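Local coordinates for uncharacterized protein DUF1470 (Jannaschia sp. CCS1, PDB 3H0N) that is of unknown function but may act as a transcription regulator, joining an ABATE domain to a zinc-binding treble clef finger, at residues E8-G11 with L12-L16; N79-V82 with A83-A86; C169-A172 with C173-V177. One frame throughout, in Å; residues are numbered along the deposited sequence.

Contact 1. Residues E8-G11 with L12-L16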
loop_
_atom_site.group_PDB
_atom_site.type_symbol
_atom_site.label_atom_id
_atom_site.label_comp_id
_atom_site.label_asym_id
_atom_site.label_seq_id
_atom_site.Cartn_x
_atom_site.Cartn_y
_atom_site.Cartn_z
ATOM N N GLU A 8 4.649 7.464 -3.383
ATOM C CA GLU A 8 4.327 6.268 -2.624
ATOM C C GLU A 8 4.786 6.308 -1.172
ATOM O O GLU A 8 4.210 5.616 -0.329
ATOM C CB GLU A 8 4.943 5.023 -3.317
ATOM C CG GLU A 8 4.236 4.655 -4.596
ATOM C CD GLU A 8 4.594 5.528 -5.811
ATOM O OE1 GLU A 8 5.596 6.298 -5.807
ATOM O OE2 GLU A 8 3.867 5.398 -6.829
ATOM N N ARG A 9 5.797 7.118 -0.877
ATOM C CA ARG A 9 6.298 7.271 0.494
ATOM C C ARG A 9 5.901 8.612 1.105
ATOM O O ARG A 9 6.507 9.043 2.102
ATOM C CB ARG A 9 7.791 7.121 0.571
ATOM C CG ARG A 9 8.316 5.910 -0.052
ATOM C CD ARG A 9 7.802 4.677 0.571
ATOM N NE ARG A 9 8.272 3.571 -0.271
ATOM C CZ ARG A 9 8.068 2.275 -0.043
ATOM N NH1 ARG A 9 7.417 1.860 1.042
ATOM N NH2 ARG A 9 8.558 1.387 -0.910
ATOM N N THR A 10 4.878 9.265 0.580
ATOM C CA THR A 10 4.394 10.529 1.134
ATOM C C THR A 10 4.092 10.460 2.633
ATOM O O THR A 10 4.494 11.353 3.406
ATOM C CB THR A 10 3.151 11.004 0.360
ATOM O OG1 THR A 10 3.518 11.271 -1.008
ATOM C CG2 THR A 10 2.592 12.280 0.984
ATOM N N GLY A 11 3.343 9.458 3.074
ATOM C CA GLY A 11 2.962 9.391 4.470
ATOM C C GLY A 11 4.160 9.243 5.372
ATOM O O GLY A 11 4.246 9.889 6.412
ATOM N N LEU A 12 5.079 8.390 4.966
ATOM C CA LEU A 12 6.320 8.223 5.740
ATOM C C LEU A 12 7.114 9.508 5.798
ATOM O O LEU A 12 7.575 9.961 6.885
ATOM C CB LEU A 12 7.183 7.081 5.143
ATOM C CG LEU A 12 8.563 6.835 5.759
ATOM C CD1 LEU A 12 8.419 6.425 7.238
ATOM C CD2 LEU A 12 9.306 5.767 4.955
ATOM N N ARG A 13 7.291 10.149 4.646
ATOM C CA ARG A 13 8.101 11.353 4.554
ATOM C C ARG A 13 7.497 12.501 5.345
ATOM O O ARG A 13 8.199 13.178 6.105
ATOM C CB ARG A 13 8.217 11.769 3.088
ATOM C CG ARG A 13 8.977 13.050 2.842
ATOM C CD ARG A 13 9.102 13.397 1.373
ATOM N NE ARG A 13 7.858 13.621 0.646
ATOM C CZ ARG A 13 7.213 12.731 -0.156
ATOM N NH1 ARG A 13 7.588 11.469 -0.313
ATOM N NH2 ARG A 13 6.131 13.154 -0.793
ATOM N N VAL A 14 6.205 12.727 5.183
ATOM C CA VAL A 14 5.549 13.815 5.879
ATOM C C VAL A 14 5.559 13.529 7.387
ATOM O O VAL A 14 5.746 14.436 8.192
ATOM C CB VAL A 14 4.137 14.037 5.336
ATOM C CG1 VAL A 14 3.310 14.977 6.219
ATOM C CG2 VAL A 14 4.181 14.614 3.917
ATOM N N SER A 15 5.384 12.271 7.785
ATOM C CA SER A 15 5.407 11.923 9.221
ATOM C C SER A 15 6.750 12.326 9.848
ATOM O O SER A 15 6.788 12.983 10.886
ATOM C CB SER A 15 5.248 10.412 9.431
ATOM O OG SER A 15 3.937 9.964 9.137
ATOM N N LEU A 16 7.833 11.947 9.190
ATOM C CA LEU A 16 9.188 12.270 9.690
ATOM C C LEU A 16 9.397 13.758 9.746
ATOM O O LEU A 16 9.881 14.298 10.756
ATOM C CB LEU A 16 10.266 11.628 8.813
ATOM C CG LEU A 16 10.246 10.093 8.788
ATOM C CD1 LEU A 16 11.069 9.580 7.580
ATOM C CD2 LEU A 16 10.781 9.467 10.083
HETATM O O HOH W 1 4.417 6.404 3.023
#

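Contact 2. Residues N79-V82 with A83-A86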
loop_
_atom_site.group_PDB
_atom_site.type_symbol
_atom_site.label_atom_id
_atom_site.label_comp_id
_atom_site.label_asym_id
_atom_site.label_seq_id
_atom_site.Cartn_x
_atom_site.Cartn_y
_atom_site.Cartn_z
ATOM N N ASN A 79 12.315 1.730 19.519
ATOM C CA ASN A 79 12.531 0.869 20.672
ATOM C C ASN A 79 12.033 -0.578 20.467
ATOM O O ASN A 79 12.092 -1.413 21.370
ATOM C CB ASN A 79 11.806 1.490 21.871
ATOM C CG ASN A 79 12.518 2.679 22.409
ATOM O OD1 ASN A 79 13.742 2.686 22.533
ATOM N ND2 ASN A 79 11.752 3.683 22.811
ATOM N N GLY A 80 11.544 -0.901 19.267
ATOM C CA GLY A 80 10.983 -2.219 19.041
ATOM C C GLY A 80 9.632 -2.458 19.684
ATOM O O GLY A 80 9.161 -3.598 19.755
ATOM N N GLN A 81 8.983 -1.398 20.175
ATOM C CA GLN A 81 7.703 -1.495 20.841
ATOM C C GLN A 81 6.593 -1.403 19.800
ATOM O O GLN A 81 5.810 -0.436 19.708
ATOM C CB GLN A 81 7.570 -0.392 21.911
ATOM C CG GLN A 81 8.514 -0.567 23.072
ATOM C CD GLN A 81 8.072 -1.599 24.036
ATOM O OE1 GLN A 81 7.115 -2.364 23.803
ATOM N NE2 GLN A 81 8.766 -1.670 25.145
ATOM N N VAL A 82 6.544 -2.428 18.963
ATOM C CA VAL A 82 5.658 -2.403 17.802
ATOM C C VAL A 82 4.190 -2.443 18.190
ATOM O O VAL A 82 3.379 -1.711 17.618
ATOM C CB VAL A 82 5.982 -3.530 16.812
ATOM C CG1 VAL A 82 5.094 -3.355 15.535
ATOM C CG2 VAL A 82 7.426 -3.500 16.412
ATOM N N ALA A 83 3.838 -3.220 19.208
ATOM C CA ALA A 83 2.438 -3.261 19.633
ATOM C C ALA A 83 1.897 -1.886 20.060
ATOM O O ALA A 83 0.760 -1.521 19.743
ATOM C CB ALA A 83 2.251 -4.294 20.726
ATOM N N THR A 84 2.730 -1.092 20.751
ATOM C CA THR A 84 2.358 0.230 21.207
ATOM C C THR A 84 2.080 1.104 19.976
ATOM O O THR A 84 1.090 1.820 19.914
ATOM C CB THR A 84 3.502 0.809 22.064
ATOM O OG1 THR A 84 3.637 0.006 23.255
ATOM C CG2 THR A 84 3.296 2.301 22.393
ATOM N N ALA A 85 2.988 1.053 19.013
ATOM C CA ALA A 85 2.805 1.827 17.775
ATOM C C ALA A 85 1.569 1.382 16.991
ATOM O O ALA A 85 0.768 2.226 16.531
ATOM C CB ALA A 85 4.069 1.736 16.898
ATOM N N ALA A 86 1.391 0.080 16.881
ATOM C CA ALA A 86 0.272 -0.481 16.136
ATOM C C ALA A 86 -1.064 -0.082 16.727
ATOM O O ALA A 86 -1.996 0.236 15.989
ATOM C CB ALA A 86 0.408 -1.981 16.038
HETATM O O HOH W 2 4.845 -2.454 22.539
#

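Contact 3. Residues C169-A172 with C173-V177. With ZN (zinc ion), chain B.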
loop_
_atom_site.group_PDB
_atom_site.type_symbol
_atom_site.label_atom_id
_atom_site.label_comp_id
_atom_site.label_asym_id
_atom_site.label_seq_id
_atom_site.Cartn_x
_atom_site.Cartn_y
_atom_site.Cartn_z
ATOM N N CYS A 169 20.618 11.625 11.687
ATOM C CA CYS A 169 19.367 12.051 11.059
ATOM C C CYS A 169 19.564 12.774 9.748
ATOM O O CYS A 169 18.604 12.965 9.011
ATOM C CB CYS A 169 18.553 12.979 11.961
ATOM S SG CYS A 169 19.312 14.626 12.213
ATOM N N SER A 170 20.794 13.210 9.472
ATOM C CA SER A 170 21.059 14.173 8.430
ATOM C C SER A 170 22.502 14.234 8.086
ATOM O O SER A 170 23.366 13.869 8.870
ATOM C CB SER A 170 20.644 15.558 8.862
ATOM O OG SER A 170 21.337 16.012 9.980
ATOM N N LEU A 171 22.764 14.764 6.899
ATOM C CA LEU A 171 24.134 15.048 6.519
ATOM C C LEU A 171 24.745 16.068 7.474
ATOM O O LEU A 171 25.918 16.005 7.825
ATOM C CB LEU A 171 24.168 15.513 5.056
ATOM C CG LEU A 171 25.525 15.858 4.492
ATOM C CD1 LEU A 171 26.490 14.711 4.591
ATOM C CD2 LEU A 171 25.335 16.342 3.015
ATOM N N ALA A 172 23.933 16.995 7.986
ATOM C CA ALA A 172 24.396 17.983 8.908
ATOM C C ALA A 172 25.020 17.334 10.144
ATOM O O ALA A 172 26.138 17.624 10.541
ATOM C CB ALA A 172 23.239 18.947 9.283
ATOM N N CYS A 173 24.304 16.386 10.756
ATOM C CA CYS A 173 24.817 15.711 11.928
ATOM C C CYS A 173 25.962 14.773 11.590
ATOM O O CYS A 173 26.920 14.676 12.336
ATOM C CB CYS A 173 23.679 14.977 12.658
ATOM S SG CYS A 173 22.483 16.101 13.460
ATOM N N GLN A 174 25.879 14.088 10.466
ATOM C CA GLN A 174 27.002 13.293 9.969
ATOM C C GLN A 174 28.277 14.158 9.893
ATOM O O GLN A 174 29.360 13.723 10.282
ATOM C CB GLN A 174 26.631 12.654 8.609
ATOM C CG GLN A 174 27.527 11.544 8.168
ATOM C CD GLN A 174 27.124 10.191 8.779
ATOM O OE1 GLN A 174 25.944 9.768 8.744
ATOM N NE2 GLN A 174 28.123 9.460 9.246
ATOM N N ASN A 175 28.158 15.345 9.318
ATOM C CA ASN A 175 29.309 16.277 9.137
ATOM C C ASN A 175 29.824 16.824 10.448
ATOM O O ASN A 175 31.038 16.955 10.631
ATOM C CB ASN A 175 28.894 17.467 8.261
ATOM C CG ASN A 175 28.858 17.148 6.814
ATOM O OD1 ASN A 175 29.426 16.150 6.376
ATOM N ND2 ASN A 175 28.230 18.025 6.037
ATOM N N ARG A 176 28.913 17.157 11.360
ATOM C CA ARG A 176 29.318 17.680 12.680
ATOM C C ARG A 176 30.147 16.661 13.450
ATOM O O ARG A 176 31.174 16.968 14.013
ATOM C CB ARG A 176 28.100 18.091 13.466
ATOM C CG ARG A 176 28.421 18.881 14.741
ATOM C CD ARG A 176 27.159 19.385 15.410
ATOM N NE ARG A 176 26.129 19.520 14.397
ATOM C CZ ARG A 176 25.068 18.727 14.246
ATOM N NH1 ARG A 176 24.784 17.740 15.098
ATOM N NH2 ARG A 176 24.253 18.956 13.220
ATOM N N VAL A 177 29.724 15.412 13.402
ATOM C CA VAL A 177 30.452 14.310 14.024
ATOM C C VAL A 177 31.808 14.109 13.393
ATOM O O VAL A 177 32.790 13.991 14.092
ATOM C CB VAL A 177 29.603 13.017 13.971
ATOM C CG1 VAL A 177 30.448 11.807 14.382
ATOM C CG2 VAL A 177 28.345 13.202 14.900
HETATM ZN ZN ZN B . 20.704 14.785 14.079
#

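Contact 1. Residues E8-G11 with L12-L16
The guanidinium of R13 folds back over T10, laying one face on the CA of that residue, with CZ of R13 3.8 Å from CA of T10. Its chain leaves with CG anti to the backbone N and runs extended until chi3 (61°) bends it toward the start of the helix. There NH2 of R13 makes a weak hydrogen bond to OG1 of T10, 3.2 Å long and well off straight at 130°. The stronger partners of these groups lie outside the two segments: R13 links the carbonyls of L4 and S6, through NH1, and the carboxylate of D47, through a salt bridge from NH2, to this turn, and OG1 of T10 is hydrogen-bonded to the carbonyl of Y7.

On the next flank T10 and V14 lie side by side, their CG2 methyls 4.1 Å apart. G11 O is gripped twice by one residue: S15 OG donates to it at 2.7 Å and S15 N at 3.0 Å, the two donors reaching it from opposite faces of the carbonyl plane. The hydroxyl of this buried serine is satisfied within its own helix, while its side chain also touches C129 of helix 121-138.

The backbone O of R9 accepts from R13 N, while its guanidinium leads away to a salt bridge with E136. A water bridges L12 N, which donates to it at 2.9 Å, to E8 O, the second leg being weak. This is the N-terminal turn of helix 10-22, with R9 at the N-cap position, packed against helix 121-138.

Contact 2. Residues N79-V82 with A83-A86
The flat peptide carbonyl of Q81 is met in its own plane by A85 N, a nearly straight bond of 3.3 Å, whereas T84 N approaches the same oxygen only weakly, at 121°. CB of T84 also rests 3.5 Å from Q81 O. The side-chain amide of Q81 meets the following turn through water: its OE1 accepts from a water at 2.6 Å, and the same water lies 2.8 Å from T84 OG1 in a hydrogen bond. The glutamine chain is bent at chi2 (-78°), which brings OE1 round to the water it shares with the threonine hydroxyl.

G80, with positive phi, closes the preceding helix 58-78 in a Schellman motif, and Q81 follows at once as both the centre of an inverse gamma turn and the N-cap residue of helix 82-95. The two helices are thereby joined by a very short link.

One residue on, V82 O receives A86 N at 2.8 Å. V82, A83 and A86 also pack on W110 of the second subunit, while on helix 58-78 Q81 and T84 touch A76, and A85 touches L77.

Contact 3. Residues C169-A172 with C173-V177
The last two cysteines of the treble clef zinc site lie here, at the N-terminal end of helix 171-180. C169 SG and C173 SG each bind the zinc ion at 2.3 Å, and C148 and C153 complete the four-sulfur site. C169 precedes the helix and C173 belongs to its first turn, so the metal ties the incoming loop to the helix itself. The two sulfurs approach the zinc by different torsions: SG of C169 stands between its backbone N and carbonyl carbon (chi1 69°), whereas SG of C173 lies anti to its carbonyl carbon.

Between them, S170 is the N-cap. Its OG accepts from C173 N at 3.1 Å in a nearly straight bond of 165°, and its carbonyl takes Q174 N at 3.0 Å. The capping serine probably helps position the backbone of a zinc ligand, and its hydroxyl also lies 3.7 Å from C173 SG.

R176, one turn on, bends back at chi3 to bring its guanidinium to the same sulfur. NH1 and NH2 both donate weakly to C173 SG, with NH1 at 3.3 Å. A cation beside a zinc-bound thiolate would be expected to offset part of its negative charge. One face of the guanidinium lies over A172 O, which also accepts the backbone N of R176; R28 touches the side chains of both A172 and R176.

On another side of the helix, CD1 of L171 rests 3.7 Å from OD1 of N175 as the two side chains slant across one another. A ligand just before the helix and another in its first turn are what a treble clef finger draws from its C-terminal helix, here in a member of the CGNR zinc finger family.

How the contacts relate
The three contacts follow one another along the chain, and each frames the beginning of a helix: contact 1 that of 10-22, contact 2 that of 82-95 and contact 3 that of 171-180. The centres of contact 1 and contact 2 lie about 18 Å apart. Contact 3 is centred about 21 Å from contact 1 and about 27 Å from contact 2, and none touches another. Contact 1 is nearest the centre of the chain, contact 2 faces the second subunit, which contact 1 also reaches through E8, and contact 3 lies in the zinc finger. Helix 10-22 meets the finger, since L12 and L16 pack against strand 156-158, placing the finger beside the helical body.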